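Local coordinates for Beta/alpha-amylase (Paenibacillus polymyxa, PDB 3VOC), which hydrolyses alpha-1,4-glucosidic linkages in starch-like polysaccharides, this chain being the beta-amylase part that removes maltose units from non-reducing ends, at residues I38-W43 with L72-I77; P76-H81 with P152-S157; K111-Y116 with G181-Y186; A105-F110 with T187-N192. All coordinates share one frame; numbering follows the deposited sequence. Where two conformers were deposited one is given.

How the contacts relate
Contacts 1 and 2 are core pairings in the parallel barrel: both use strand 73-79, which contact 1 joins to strand 37-43 and contact 2 to strand 153-156. They share P76 and I77 and touch directly, D41 OD1 meeting S79 OG. Main-chain bonds and apolar side chains dominate there, with polar groups gathering near residues that probably bind substrate. Contacts 3 and 4 are partly buried loop and helix-end contacts on the far side of the chain's centre from contact 1. Contact 3 is nested in the loop that contact 4 closes, and the two abut where K111 meets T187. Carboxylates, turn amides and waters do most of the binding in this outer pair.

Contact 1: I38-W43 with L72-I77; sequences ITTDVW and LKWVPI
I77 and I38 meet the opposite backbone at the two ends of a parallel pairing between strands 37-43 and 73-79, neighbours in the eight-stranded TIM barrel linked by a beta-alpha-beta crossover through helix 58-69. I77 CG1 packs 3.6 Å from T40 O. The backbone of I77 is gripped twice: I77 N donates to T40 O. In turn, V42 N donates to I77 O. I77 shares a face with D41, which probably binds substrate and whose OD1 is bonded to S79 OG. At the other end, I38 O accepts from V75 N. I38 CG1 is 3.9 Å from L72 CD1, and helix 20-32 covers both side chains. W74 shares a face with I38, T40 and P76, and its ring meets that of Y63. Its CG is anti to the backbone N (chi1 -168°), which carries the indole across T40. W74 CZ2 packs 3.9 Å from V42 CG2, and W74 NE1 donates to T40 OG1 at 2.8 Å, the hydroxyl oxygen 23° out of the ring plane.

Contact 2: P76-H81 with P152-S157; sequences PIISTH and PKIYLS
H81 and S157 join their side chains where neighbouring parallel strands 73-79 and 153-156 of the TIM barrel run out into loops. H81 ND1 and S157 OG are 2.7 Å apart in a hydrogen bond that either atom could donate, the hydroxyl lying oblique to the imidazole. S157 presents that hydroxyl because OG is anti to the backbone N (chi1 170°), while its CB rests 3.3 Å from I78 O. H81 probably binds substrate, and its ring also meets that of W43. A leucine in place of H81 would probably leave S157 OG without its imidazole mate, with a water as its remaining partner in this contact.

Two waters fill in round this pair. One receives a bond from S157 N and donates to I78 O, reinforcing a direct S157 N to I78 O bond that is weak at 3.5 Å; it also bonds T80 OG1. The other ties S157 OG to the carbonyl and hydroxyl of T80. Inverse gamma turns centred on S79 and T80 carry the chain from the strand to H81.

Farther back the pairing is regular. I78 N donates to Y155 O, and Y155 N donates to P76 O at 2.9 Å. On the face of I77, its CG1 lies at the edge of the Y155 ring, 3.9 Å from Y155 CD2.

Contact 3: K111-Y116 with G181-Y186; sequences KDESGY and GKFQAY
E113 OE2 accepts the main-chain N of F183 at 2.9 Å, on the anti side of the carboxylate, and the same oxygen forms a salt bridge with R180. Nearby, the extended chain of K182 reaches S114, its NZ donating to S114 OG at 2.8 Å. A third bond, Y186 N to K111 O, joins the two backbones. D112 holds the first loop in shape: with CG between the backbone N and the carbonyl carbon (chi1 77°), its OD1 receives S114 N and Y116 N from opposite faces of the carboxylate plane. The former makes an Asx turn, within a type I turn from D112 to G115. D112 OD2 is linked through one water to K182 NZ and through another to Q184 NE2, which also donates to K182 O.

Packing centres on the Y186 ring, one face of which lies under E113 CA, 3.9 Å from the ring centroid in a CH-pi contact. K111 O sits at the ring's edge, and Y186 OH bonds P225 O. A valine instead of Y186 would probably open a gap beside E113 CA, where the ring face now lies, and leave P225 O without this hydroxyl.

The contact thus sets the hairpin turn between strands 110-111 and 117-118 on the loop leading into helix 188-202, while F183 meets F245 and Y249 of helix 240-268 edge-to-face.

Contact 4: A105-F110 with T187-N192; sequences ADEMQF and TETAKN
D106 reaches T189 because its CG stands anti to the backbone N (chi1 -177°), while T189 OG1 lies beside its own backbone N (chi1 -66°). OG1 and N of T189 therefore converge on one carboxylate oxygen: T189 OG1 donates to D106 OD2 at 2.7 Å, nearly in line with the C-O bond, and T189 N donates to the syn lone pair of D106 OD2 at 2.8 Å. The other oxygen, D106 OD1, likewise uses its syn lone pair for E188 N, at 2.8 Å.

The carboxylate thus clasps the two leading amides of helix 188-202. The next amide, that of A190, is taken by the N-cap T187, whose OG1 accepts A190 N at 3.1 Å. The N-cap bond thus comes from T187 itself, while D106 of helix 105-108 binds the two preceding amides from across the contact. The negative charge of D106 would probably be stabilised by the positive end of the helix dipole.

T187 OG1 also donates to a water that in turn donates to D106 O and Q109 O. Its methyl, T187 CG2, packs against the same carbonyls, 3.3 Å from D106 O. On the flank, E107 CG lies 3.1 Å from T189 OG1, the two side chains crossing at about a right angle.

Helix 105-108 is in this way seated against the N-terminus of helix 188-202; after helix 105-108 the chain enters strand 110-111, where F110 pairs by its backbone with N118 and packs on P167.

Contact 1: I38-W43 with L72-I77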
loop_
_atom_site.group_PDB
_atom_site.type_symbol
_atom_site.label_atom_id
_atom_site.label_comp_id
_atom_site.label_asym_id
_atom_site.label_seq_id
_atom_site.Cartn_x
_atom_site.Cartn_y
_atom_site.Cartn_z
ATOM N N ILE A 38 17.110 -5.346 -4.124
ATOM C CA ILE A 38 16.196 -6.150 -3.327
ATOM C C ILE A 38 15.282 -5.202 -2.557
ATOM O O ILE A 38 15.772 -4.276 -1.890
ATOM C CB ILE A 38 16.946 -7.060 -2.320
ATOM C CG1 ILE A 38 17.943 -8.000 -3.042
ATOM C CG2 ILE A 38 15.949 -7.823 -1.407
ATOM C CD1 ILE A 38 17.290 -9.006 -4.027
ATOM N N THR A 39 13.965 -5.400 -2.682
ATOM C CA THR A 39 12.998 -4.643 -1.854
ATOM C C THR A 39 12.618 -5.457 -0.598
ATOM O O THR A 39 12.508 -6.690 -0.642
ATOM C CB THR A 39 11.725 -4.194 -2.613
ATOM O OG1 THR A 39 10.860 -5.320 -2.790
ATOM C CG2 THR A 39 12.076 -3.591 -4.002
ATOM N N THR A 40 12.431 -4.757 0.521
ATOM C CA THR A 40 12.386 -5.435 1.816
ATOM C C THR A 40 11.390 -4.763 2.745
ATOM O O THR A 40 11.530 -3.580 3.041
ATOM C CB THR A 40 13.770 -5.380 2.508
ATOM O OG1 THR A 40 14.762 -5.972 1.659
ATOM C CG2 THR A 40 13.743 -6.108 3.878
ATOM N N ASP A 41 10.396 -5.517 3.214
ATOM C CA ASP A 41 9.595 -5.063 4.341
ATOM C C ASP A 41 10.481 -4.892 5.571
ATOM O O ASP A 41 11.069 -5.864 6.059
ATOM C CB ASP A 41 8.472 -6.039 4.666
ATOM C CG ASP A 41 7.240 -5.814 3.812
ATOM O OD1 ASP A 41 6.760 -4.670 3.713
ATOM O OD2 ASP A 41 6.741 -6.796 3.253
ATOM N N VAL A 42 10.601 -3.650 6.033
ATOM C CA VAL A 42 11.315 -3.342 7.290
ATOM C C VAL A 42 10.214 -3.201 8.325
ATOM O O VAL A 42 9.588 -2.133 8.467
ATOM C CB VAL A 42 12.222 -2.092 7.146
ATOM C CG1 VAL A 42 13.000 -1.796 8.431
ATOM C CG2 VAL A 42 13.202 -2.283 5.962
ATOM N N TRP A 43 9.927 -4.319 8.999
ATOM C CA TRP A 43 8.736 -4.410 9.865
ATOM C C TRP A 43 8.836 -3.527 11.122
ATOM O O TRP A 43 9.765 -3.667 11.921
ATOM C CB TRP A 43 8.482 -5.870 10.282
ATOM C CG TRP A 43 8.112 -6.746 9.135
ATOM C CD1 TRP A 43 8.890 -7.687 8.539
ATOM C CD2 TRP A 43 6.868 -6.737 8.419
ATOM N NE1 TRP A 43 8.207 -8.274 7.502
ATOM C CE2 TRP A 43 6.965 -7.708 7.404
ATOM C CE3 TRP A 43 5.684 -5.990 8.538
ATOM C CZ2 TRP A 43 5.922 -7.964 6.495
ATOM C CZ3 TRP A 43 4.635 -6.248 7.638
ATOM C CH2 TRP A 43 4.766 -7.230 6.629
ATOM N N LEU A 72 24.259 -5.865 -4.746
ATOM C CA LEU A 72 22.925 -5.359 -5.033
ATOM C C LEU A 72 22.613 -4.052 -4.300
ATOM O O LEU A 72 23.208 -3.758 -3.258
ATOM C CB LEU A 72 21.875 -6.401 -4.644
ATOM C CG LEU A 72 21.939 -7.679 -5.478
ATOM C CD1 LEU A 72 21.333 -8.875 -4.738
ATOM C CD2 LEU A 72 21.257 -7.440 -6.828
ATOM N N LYS A 73 21.683 -3.280 -4.861
ATOM C CA LYS A 73 21.063 -2.173 -4.134
ATOM C C LYS A 73 20.002 -2.685 -3.169
ATOM O O LYS A 73 19.488 -3.802 -3.321
ATOM C CB LYS A 73 20.418 -1.158 -5.088
ATOM C CG LYS A 73 21.374 -0.484 -6.049
ATOM C CD LYS A 73 22.700 -0.151 -5.419
ATOM C CE LYS A 73 23.619 0.520 -6.441
ATOM N NZ LYS A 73 23.113 1.881 -6.719
ATOM N N TRP A 74 19.687 -1.854 -2.172
ATOM C CA TRP A 74 18.670 -2.189 -1.163
ATOM C C TRP A 74 17.554 -1.154 -1.120
ATOM O O TRP A 74 17.816 0.025 -0.935
ATOM C CB TRP A 74 19.299 -2.291 0.227
ATOM C CG TRP A 74 18.375 -2.923 1.267
ATOM C CD1 TRP A 74 17.663 -4.098 1.138
ATOM C CD2 TRP A 74 18.087 -2.428 2.587
ATOM N NE1 TRP A 74 16.954 -4.353 2.293
ATOM C CE2 TRP A 74 17.200 -3.353 3.199
ATOM C CE3 TRP A 74 18.498 -1.299 3.316
ATOM C CZ2 TRP A 74 16.707 -3.174 4.505
ATOM C CZ3 TRP A 74 18.010 -1.126 4.622
ATOM C CH2 TRP A 74 17.122 -2.051 5.195
ATOM N N VAL A 75 16.310 -1.597 -1.285
ATOM C CA VAL A 75 15.172 -0.675 -1.235
ATOM C C VAL A 75 14.303 -1.032 -0.045
ATOM O O VAL A 75 13.523 -1.992 -0.097
ATOM C CB VAL A 75 14.350 -0.667 -2.541
ATOM C CG1 VAL A 75 13.098 0.246 -2.399
ATOM C CG2 VAL A 75 15.232 -0.215 -3.716
ATOM N N PRO A 76 14.450 -0.277 1.052
ATOM C CA PRO A 76 13.674 -0.572 2.247
ATOM C C PRO A 76 12.240 -0.043 2.126
ATOM O O PRO A 76 12.021 1.035 1.566
ATOM C CB PRO A 76 14.432 0.191 3.331
ATOM C CG PRO A 76 14.946 1.405 2.598
ATOM C CD PRO A 76 15.334 0.889 1.234
ATOM N N ILE A 77 11.285 -0.840 2.601
ATOM C CA ILE A 77 9.917 -0.399 2.780
ATOM C C ILE A 77 9.787 -0.209 4.287
ATOM O O ILE A 77 9.977 -1.155 5.043
ATOM C CB ILE A 77 8.886 -1.465 2.313
ATOM C CG1 ILE A 77 9.166 -1.884 0.850
ATOM C CG2 ILE A 77 7.446 -0.924 2.499
ATOM C CD1 ILE A 77 8.587 -3.290 0.441
#

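Contact 2: P76-H81 with P152-S157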
loop_
_atom_site.group_PDB
_atom_site.type_symbol
_atom_site.label_atom_id
_atom_site.label_comp_id
_atom_site.label_asym_id
_atom_site.label_seq_id
_atom_site.Cartn_x
_atom_site.Cartn_y
_atom_site.Cartn_z
ATOM N N PRO A 76 14.450 -0.277 1.052
ATOM C CA PRO A 76 13.674 -0.572 2.247
ATOM C C PRO A 76 12.240 -0.043 2.126
ATOM O O PRO A 76 12.021 1.035 1.566
ATOM C CB PRO A 76 14.432 0.191 3.331
ATOM C CG PRO A 76 14.946 1.405 2.598
ATOM C CD PRO A 76 15.334 0.889 1.234
ATOM N N ILE A 77 11.285 -0.840 2.601
ATOM C CA ILE A 77 9.917 -0.399 2.780
ATOM C C ILE A 77 9.787 -0.209 4.287
ATOM O O ILE A 77 9.977 -1.155 5.043
ATOM C CB ILE A 77 8.886 -1.465 2.313
ATOM C CG1 ILE A 77 9.166 -1.884 0.850
ATOM C CG2 ILE A 77 7.446 -0.924 2.499
ATOM C CD1 ILE A 77 8.587 -3.290 0.441
ATOM N N ILE A 78 9.492 1.009 4.726
ATOM C CA ILE A 78 9.270 1.228 6.160
ATOM C C ILE A 78 7.853 0.724 6.513
ATOM O O ILE A 78 6.849 1.427 6.355
ATOM C CB ILE A 78 9.505 2.685 6.574
ATOM C CG1 ILE A 78 10.845 3.200 6.014
ATOM C CG2 ILE A 78 9.429 2.811 8.122
ATOM C CD1 ILE A 78 12.091 2.344 6.398
ATOM N N SER A 79 7.788 -0.519 6.959
ATOM C CA SER A 79 6.516 -1.247 6.994
ATOM C C SER A 79 5.807 -1.100 8.339
ATOM O O SER A 79 5.951 -1.949 9.224
ATOM C CB SER A 79 6.758 -2.715 6.663
ATOM O OG SER A 79 7.229 -2.811 5.340
ATOM N N THR A 80 5.073 0.005 8.463
ATOM C CA THR A 80 4.268 0.349 9.630
ATOM C C THR A 80 2.890 -0.344 9.512
ATOM O O THR A 80 1.815 0.280 9.660
ATOM C CB THR A 80 4.079 1.864 9.685
ATOM O OG1 THR A 80 3.687 2.326 8.389
ATOM C CG2 THR A 80 5.401 2.564 10.071
ATOM N N HIS A 81 2.922 -1.635 9.199
ATOM C CA HIS A 81 1.700 -2.420 9.159
ATOM C C HIS A 81 1.972 -3.803 9.727
ATOM O O HIS A 81 3.127 -4.187 9.911
ATOM C CB HIS A 81 1.106 -2.479 7.740
ATOM C CG HIS A 81 2.034 -3.035 6.702
ATOM N ND1 HIS A 81 2.980 -2.267 6.061
ATOM C CD2 HIS A 81 2.124 -4.273 6.161
ATOM C CE1 HIS A 81 3.630 -3.013 5.185
ATOM N NE2 HIS A 81 3.130 -4.235 5.229
ATOM N N PRO A 152 18.766 3.261 -3.304
ATOM C CA PRO A 152 18.435 4.143 -4.425
ATOM C C PRO A 152 17.035 4.745 -4.349
ATOM O O PRO A 152 16.703 5.631 -5.137
ATOM C CB PRO A 152 18.502 3.198 -5.621
ATOM C CG PRO A 152 18.034 1.879 -5.063
ATOM C CD PRO A 152 18.489 1.846 -3.617
ATOM N N LYS A 153 16.232 4.266 -3.405
ATOM C CA LYS A 153 14.812 4.589 -3.343
ATOM C C LYS A 153 14.304 4.069 -2.010
ATOM O O LYS A 153 14.821 3.071 -1.486
ATOM C CB LYS A 153 14.079 3.922 -4.518
ATOM C CG LYS A 153 12.605 4.256 -4.626
ATOM C CD LYS A 153 12.149 4.200 -6.073
ATOM C CE LYS A 153 10.926 5.124 -6.278
ATOM N NZ LYS A 153 10.575 5.320 -7.709
ATOM N N ILE A 154 13.317 4.749 -1.437
ATOM C CA ILE A 154 12.701 4.294 -0.177
ATOM C C ILE A 154 11.187 4.237 -0.336
ATOM O O ILE A 154 10.611 5.155 -0.918
ATOM C CB ILE A 154 13.057 5.245 1.004
ATOM C CG1 ILE A 154 14.587 5.292 1.201
ATOM C CG2 ILE A 154 12.338 4.804 2.294
ATOM C CD1 ILE A 154 15.108 6.400 2.138
ATOM N N TYR A 155 10.555 3.172 0.180
ATOM C CA TYR A 155 9.089 3.076 0.156
ATOM C C TYR A 155 8.483 3.350 1.527
ATOM O O TYR A 155 9.078 3.015 2.563
ATOM C CB TYR A 155 8.601 1.705 -0.378
ATOM C CG TYR A 155 8.864 1.497 -1.872
ATOM C CD1 TYR A 155 8.665 2.535 -2.795
ATOM C CD2 TYR A 155 9.307 0.264 -2.366
ATOM C CE1 TYR A 155 8.927 2.357 -4.176
ATOM C CE2 TYR A 155 9.556 0.071 -3.737
ATOM C CZ TYR A 155 9.361 1.119 -4.639
ATOM O OH TYR A 155 9.615 0.941 -6.002
ATOM N N LEU A 156 7.292 3.956 1.524
ATOM C CA LEU A 156 6.521 4.132 2.745
ATOM C C LEU A 156 5.364 3.156 2.708
ATOM O O LEU A 156 4.936 2.751 1.615
ATOM C CB LEU A 156 5.965 5.550 2.822
ATOM C CG LEU A 156 6.992 6.670 2.680
ATOM C CD1 LEU A 156 6.294 8.011 2.841
ATOM C CD2 LEU A 156 8.179 6.514 3.661
ATOM N N SER A 157 4.848 2.804 3.888
ATOM C CA SER A 157 3.620 2.037 4.019
ATOM C C SER A 157 2.461 2.976 4.391
ATOM O O SER A 157 2.443 3.584 5.478
ATOM C CB SER A 157 3.790 0.942 5.079
ATOM O OG SER A 157 2.547 0.333 5.374
HETATM O O HOH W 1 5.549 3.932 6.640
HETATM O O HOH W 2 1.140 1.617 7.409
#

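Contact 3: K111-Y116 with G181-Y186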
loop_
_atom_site.group_PDB
_atom_site.type_symbol
_atom_site.label_atom_id
_atom_site.label_comp_id
_atom_site.label_asym_id
_atom_site.label_seq_id
_atom_site.Cartn_x
_atom_site.Cartn_y
_atom_site.Cartn_z
ATOM N N LYS A 111 -12.920 0.193 12.245
ATOM C CA LYS A 111 -14.040 -0.683 12.508
ATOM C C LYS A 111 -14.916 -0.717 11.261
ATOM O O LYS A 111 -15.146 0.313 10.630
ATOM C CB LYS A 111 -14.795 -0.173 13.740
ATOM C CG LYS A 111 -15.864 -1.084 14.283
ATOM C CD LYS A 111 -16.217 -0.741 15.748
ATOM C CE LYS A 111 -15.148 -1.213 16.731
ATOM N NZ LYS A 111 -15.636 -1.246 18.146
ATOM N N ASP A 112 -15.376 -1.904 10.899
ATOM C CA ASP A 112 -16.168 -2.069 9.692
ATOM C C ASP A 112 -17.675 -1.922 9.899
ATOM O O ASP A 112 -18.125 -1.633 10.998
ATOM C CB ASP A 112 -15.796 -3.368 8.952
ATOM C CG ASP A 112 -16.377 -4.638 9.578
ATOM O OD1 ASP A 112 -17.229 -4.593 10.489
ATOM O OD2 ASP A 112 -15.982 -5.718 9.104
ATOM N N GLU A 113 -18.434 -2.110 8.812
ATOM C CA GLU A 113 -19.891 -1.974 8.807
ATOM C C GLU A 113 -20.597 -2.855 9.839
ATOM O O GLU A 113 -21.691 -2.514 10.283
ATOM C CB GLU A 113 -20.443 -2.285 7.410
ATOM C CG GLU A 113 -19.921 -1.344 6.312
ATOM C CD GLU A 113 -20.389 -1.756 4.936
ATOM O OE1 GLU A 113 -21.442 -2.435 4.822
ATOM O OE2 GLU A 113 -19.717 -1.387 3.968
ATOM N N SER A 114 -19.963 -3.963 10.225
ATOM C CA SER A 114 -20.544 -4.912 11.189
ATOM C C SER A 114 -19.932 -4.834 12.596
ATOM O O SER A 114 -20.227 -5.675 13.456
ATOM C CB SER A 114 -20.418 -6.346 10.650
ATOM O OG SER A 114 -20.940 -6.440 9.331
ATOM N N GLY A 115 -19.069 -3.846 12.825
ATOM C CA GLY A 115 -18.440 -3.668 14.127
ATOM C C GLY A 115 -17.114 -4.408 14.310
ATOM O O GLY A 115 -16.538 -4.375 15.396
ATOM N N TYR A 116 -16.608 -5.057 13.263
ATOM C CA TYR A 116 -15.325 -5.753 13.383
ATOM C C TYR A 116 -14.145 -4.779 13.430
ATOM O O TYR A 116 -13.992 -3.942 12.535
ATOM C CB TYR A 116 -15.127 -6.785 12.264
ATOM C CG TYR A 116 -13.859 -7.596 12.447
ATOM C CD1 TYR A 116 -13.866 -8.786 13.177
ATOM C CD2 TYR A 116 -12.647 -7.152 11.909
ATOM C CE1 TYR A 116 -12.688 -9.526 13.356
ATOM C CE2 TYR A 116 -11.481 -7.868 12.077
ATOM C CZ TYR A 116 -11.505 -9.054 12.803
ATOM O OH TYR A 116 -10.331 -9.740 12.970
ATOM N N GLY A 181 -15.805 -6.367 0.188
ATOM C CA GLY A 181 -15.324 -5.922 1.487
ATOM C C GLY A 181 -16.319 -4.971 2.114
ATOM O O GLY A 181 -17.519 -4.979 1.764
ATOM N N LYS A 182 -15.841 -4.147 3.048
ATOM C CA LYS A 182 -16.734 -3.255 3.800
ATOM C C LYS A 182 -16.062 -1.906 4.043
ATOM O O LYS A 182 -14.827 -1.841 4.145
ATOM C CB LYS A 182 -17.129 -3.884 5.149
ATOM C CG LYS A 182 -18.041 -5.096 5.014
ATOM C CD LYS A 182 -18.317 -5.790 6.331
ATOM C CE LYS A 182 -19.170 -7.059 6.106
ATOM N NZ LYS A 182 -19.437 -7.747 7.415
ATOM N N PHE A 183 -16.877 -0.845 4.126
ATOM C CA PHE A 183 -16.410 0.467 4.596
ATOM C C PHE A 183 -15.843 0.358 6.018
ATOM O O PHE A 183 -16.287 -0.473 6.801
ATOM C CB PHE A 183 -17.538 1.518 4.542
ATOM C CG PHE A 183 -17.950 1.903 3.143
ATOM C CD1 PHE A 183 -19.250 1.691 2.710
ATOM C CD2 PHE A 183 -17.051 2.498 2.270
ATOM C CE1 PHE A 183 -19.640 2.038 1.417
ATOM C CE2 PHE A 183 -17.436 2.857 0.961
ATOM C CZ PHE A 183 -18.733 2.630 0.540
ATOM N N GLN A 184 -14.876 1.216 6.339
ATOM C CA GLN A 184 -14.050 1.079 7.540
ATOM C C GLN A 184 -14.044 2.366 8.360
ATOM O O GLN A 184 -12.996 2.798 8.877
ATOM C CB GLN A 184 -12.621 0.702 7.126
ATOM C CG GLN A 184 -12.520 -0.625 6.355
ATOM C CD GLN A 184 -12.878 -1.820 7.231
ATOM O OE1 GLN A 184 -12.520 -1.857 8.405
ATOM N NE2 GLN A 184 -13.583 -2.806 6.659
ATOM N N ALA A 185 -15.219 2.990 8.469
ATOM C CA ALA A 185 -15.338 4.281 9.124
ATOM C C ALA A 185 -16.309 4.218 10.294
ATOM O O ALA A 185 -17.036 5.185 10.549
ATOM C CB ALA A 185 -15.789 5.354 8.103
ATOM N N TYR A 186 -16.297 3.095 11.023
ATOM C CA TYR A 186 -17.317 2.860 12.060
ATOM C C TYR A 186 -16.859 3.002 13.491
ATOM O O TYR A 186 -17.664 2.857 14.422
ATOM C CB TYR A 186 -18.109 1.567 11.799
ATOM C CG TYR A 186 -18.773 1.666 10.448
ATOM C CD1 TYR A 186 -20.092 2.132 10.317
ATOM C CD2 TYR A 186 -18.057 1.393 9.292
ATOM C CE1 TYR A 186 -20.683 2.269 9.042
ATOM C CE2 TYR A 186 -18.626 1.527 8.037
ATOM C CZ TYR A 186 -19.939 1.969 7.912
ATOM O OH TYR A 186 -20.492 2.079 6.645
HETATM O O HOH W 3 -13.062 3.083 11.580
HETATM O O HOH W 4 -13.905 -5.703 7.332
HETATM O O HOH W 5 -17.269 -7.974 9.269
HETATM O O HOH W 6 -12.484 -3.786 10.269
#

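Contact 4: A105-F110 with T187-N192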
loop_
_atom_site.group_PDB
_atom_site.type_symbol
_atom_site.label_atom_id
_atom_site.label_comp_id
_atom_site.label_asym_id
_atom_site.label_seq_id
_atom_site.Cartn_x
_atom_site.Cartn_y
_atom_site.Cartn_z
ATOM N N ALA A 105 -8.075 2.610 21.694
ATOM C CA ALA A 105 -8.206 1.645 20.598
ATOM C C ALA A 105 -9.094 2.235 19.507
ATOM O O ALA A 105 -8.786 2.102 18.322
ATOM C CB ALA A 105 -8.771 0.323 21.086
ATOM N N ASP A 106 -10.185 2.880 19.912
ATOM C CA ASP A 106 -11.140 3.480 18.969
ATOM C C ASP A 106 -10.480 4.514 18.024
ATOM O O ASP A 106 -10.785 4.561 16.838
ATOM C CB ASP A 106 -12.319 4.121 19.721
ATOM C CG ASP A 106 -13.377 4.689 18.779
ATOM O OD1 ASP A 106 -14.322 3.950 18.436
ATOM O OD2 ASP A 106 -13.247 5.864 18.360
ATOM N N GLU A 107 -9.583 5.335 18.557
ATOM C CA GLU A 107 -8.910 6.340 17.751
ATOM C C GLU A 107 -7.814 5.727 16.868
ATOM O O GLU A 107 -7.467 6.292 15.824
ATOM C CB GLU A 107 -8.256 7.382 18.662
ATOM C CG GLU A 107 -9.243 8.319 19.350
ATOM C CD GLU A 107 -8.544 9.309 20.264
ATOM O OE1 GLU A 107 -7.365 9.643 19.982
ATOM O OE2 GLU A 107 -9.177 9.733 21.265
ATOM N N MET A 108 -7.260 4.597 17.308
ATOM C CA MET A 108 -6.108 3.974 16.639
ATOM C C MET A 108 -6.473 2.920 15.616
ATOM O O MET A 108 -5.651 2.558 14.773
ATOM C CB MET A 108 -5.203 3.315 17.669
ATOM C CG MET A 108 -4.657 4.274 18.700
ATOM S SD MET A 108 -3.918 3.339 20.045
ATOM C CE MET A 108 -2.683 2.383 19.143
ATOM N N GLN A 109 -7.691 2.406 15.699
ATOM C CA GLN A 109 -8.047 1.299 14.839
ATOM C C GLN A 109 -9.085 1.648 13.791
ATOM O O GLN A 109 -9.491 2.815 13.661
ATOM C CB GLN A 109 -8.483 0.102 15.694
ATOM C CG GLN A 109 -7.338 -0.429 16.587
ATOM C CD GLN A 109 -7.765 -1.573 17.483
ATOM O OE1 GLN A 109 -8.962 -1.799 17.698
ATOM N NE2 GLN A 109 -6.780 -2.306 18.016
ATOM N N PHE A 110 -9.495 0.622 13.050
ATOM C CA PHE A 110 -10.564 0.718 12.060
ATOM C C PHE A 110 -11.678 -0.203 12.495
ATOM O O PHE A 110 -11.425 -1.258 13.059
ATOM C CB PHE A 110 -10.069 0.275 10.684
ATOM C CG PHE A 110 -8.932 1.110 10.134
ATOM C CD1 PHE A 110 -9.190 2.232 9.347
ATOM C CD2 PHE A 110 -7.602 0.745 10.371
ATOM C CE1 PHE A 110 -8.137 2.999 8.825
ATOM C CE2 PHE A 110 -6.539 1.497 9.852
ATOM C CZ PHE A 110 -6.808 2.623 9.067
ATOM N N THR A 187 -15.582 3.333 13.684
ATOM C CA THR A 187 -15.146 3.758 15.018
ATOM C C THR A 187 -15.870 5.053 15.368
ATOM O O THR A 187 -16.311 5.795 14.474
ATOM C CB THR A 187 -13.628 4.007 15.114
ATOM O OG1 THR A 187 -13.215 4.895 14.065
ATOM C CG2 THR A 187 -12.854 2.686 15.013
ATOM N N GLU A 188 -16.017 5.324 16.658
ATOM C CA GLU A 188 -16.595 6.595 17.071
ATOM C C GLU A 188 -15.770 7.756 16.535
ATOM O O GLU A 188 -16.333 8.770 16.116
ATOM C CB GLU A 188 -16.749 6.679 18.585
ATOM C CG GLU A 188 -17.788 5.692 19.141
ATOM C CD GLU A 188 -19.139 5.814 18.443
ATOM O OE1 GLU A 188 -19.653 6.944 18.292
ATOM O OE2 GLU A 188 -19.690 4.774 18.036
ATOM N N THR A 189 -14.447 7.571 16.524
ATOM C CA THR A 189 -13.493 8.587 16.064
ATOM C C THR A 189 -13.730 8.908 14.594
ATOM O O THR A 189 -13.777 10.075 14.218
ATOM C CB THR A 189 -12.036 8.138 16.303
ATOM O OG1 THR A 189 -11.806 8.056 17.716
ATOM C CG2 THR A 189 -11.024 9.116 15.683
ATOM N N ALA A 190 -13.907 7.872 13.785
ATOM C CA ALA A 190 -14.196 8.053 12.355
ATOM C C ALA A 190 -15.557 8.706 12.149
ATOM O O ALA A 190 -15.685 9.644 11.356
ATOM C CB ALA A 190 -14.111 6.723 11.611
ATOM N N LYS A 191 -16.568 8.227 12.879
ATOM C CA LYS A 191 -17.910 8.794 12.747
ATOM C C LYS A 191 -17.912 10.268 13.137
ATOM O O LYS A 191 -18.507 11.094 12.442
ATOM C CB LYS A 191 -18.940 8.005 13.553
ATOM C CG LYS A 191 -19.215 6.606 12.972
ATOM C CD LYS A 191 -20.377 5.899 13.647
ATOM C CE LYS A 191 -20.115 5.643 15.103
ATOM N NZ LYS A 191 -21.198 4.804 15.757
ATOM N N ASN A 192 -17.219 10.596 14.222
ATOM C CA ASN A 192 -17.110 11.988 14.650
ATOM C C ASN A 192 -16.283 12.859 13.703
ATOM O O ASN A 192 -16.597 14.035 13.486
ATOM C CB ASN A 192 -16.610 12.055 16.090
ATOM C CG ASN A 192 -17.737 11.803 17.094
ATOM O OD1 ASN A 192 -18.898 12.162 16.843
ATOM N ND2 ASN A 192 -17.407 11.202 18.226
HETATM O O HOH W 7 -10.728 5.626 14.366
#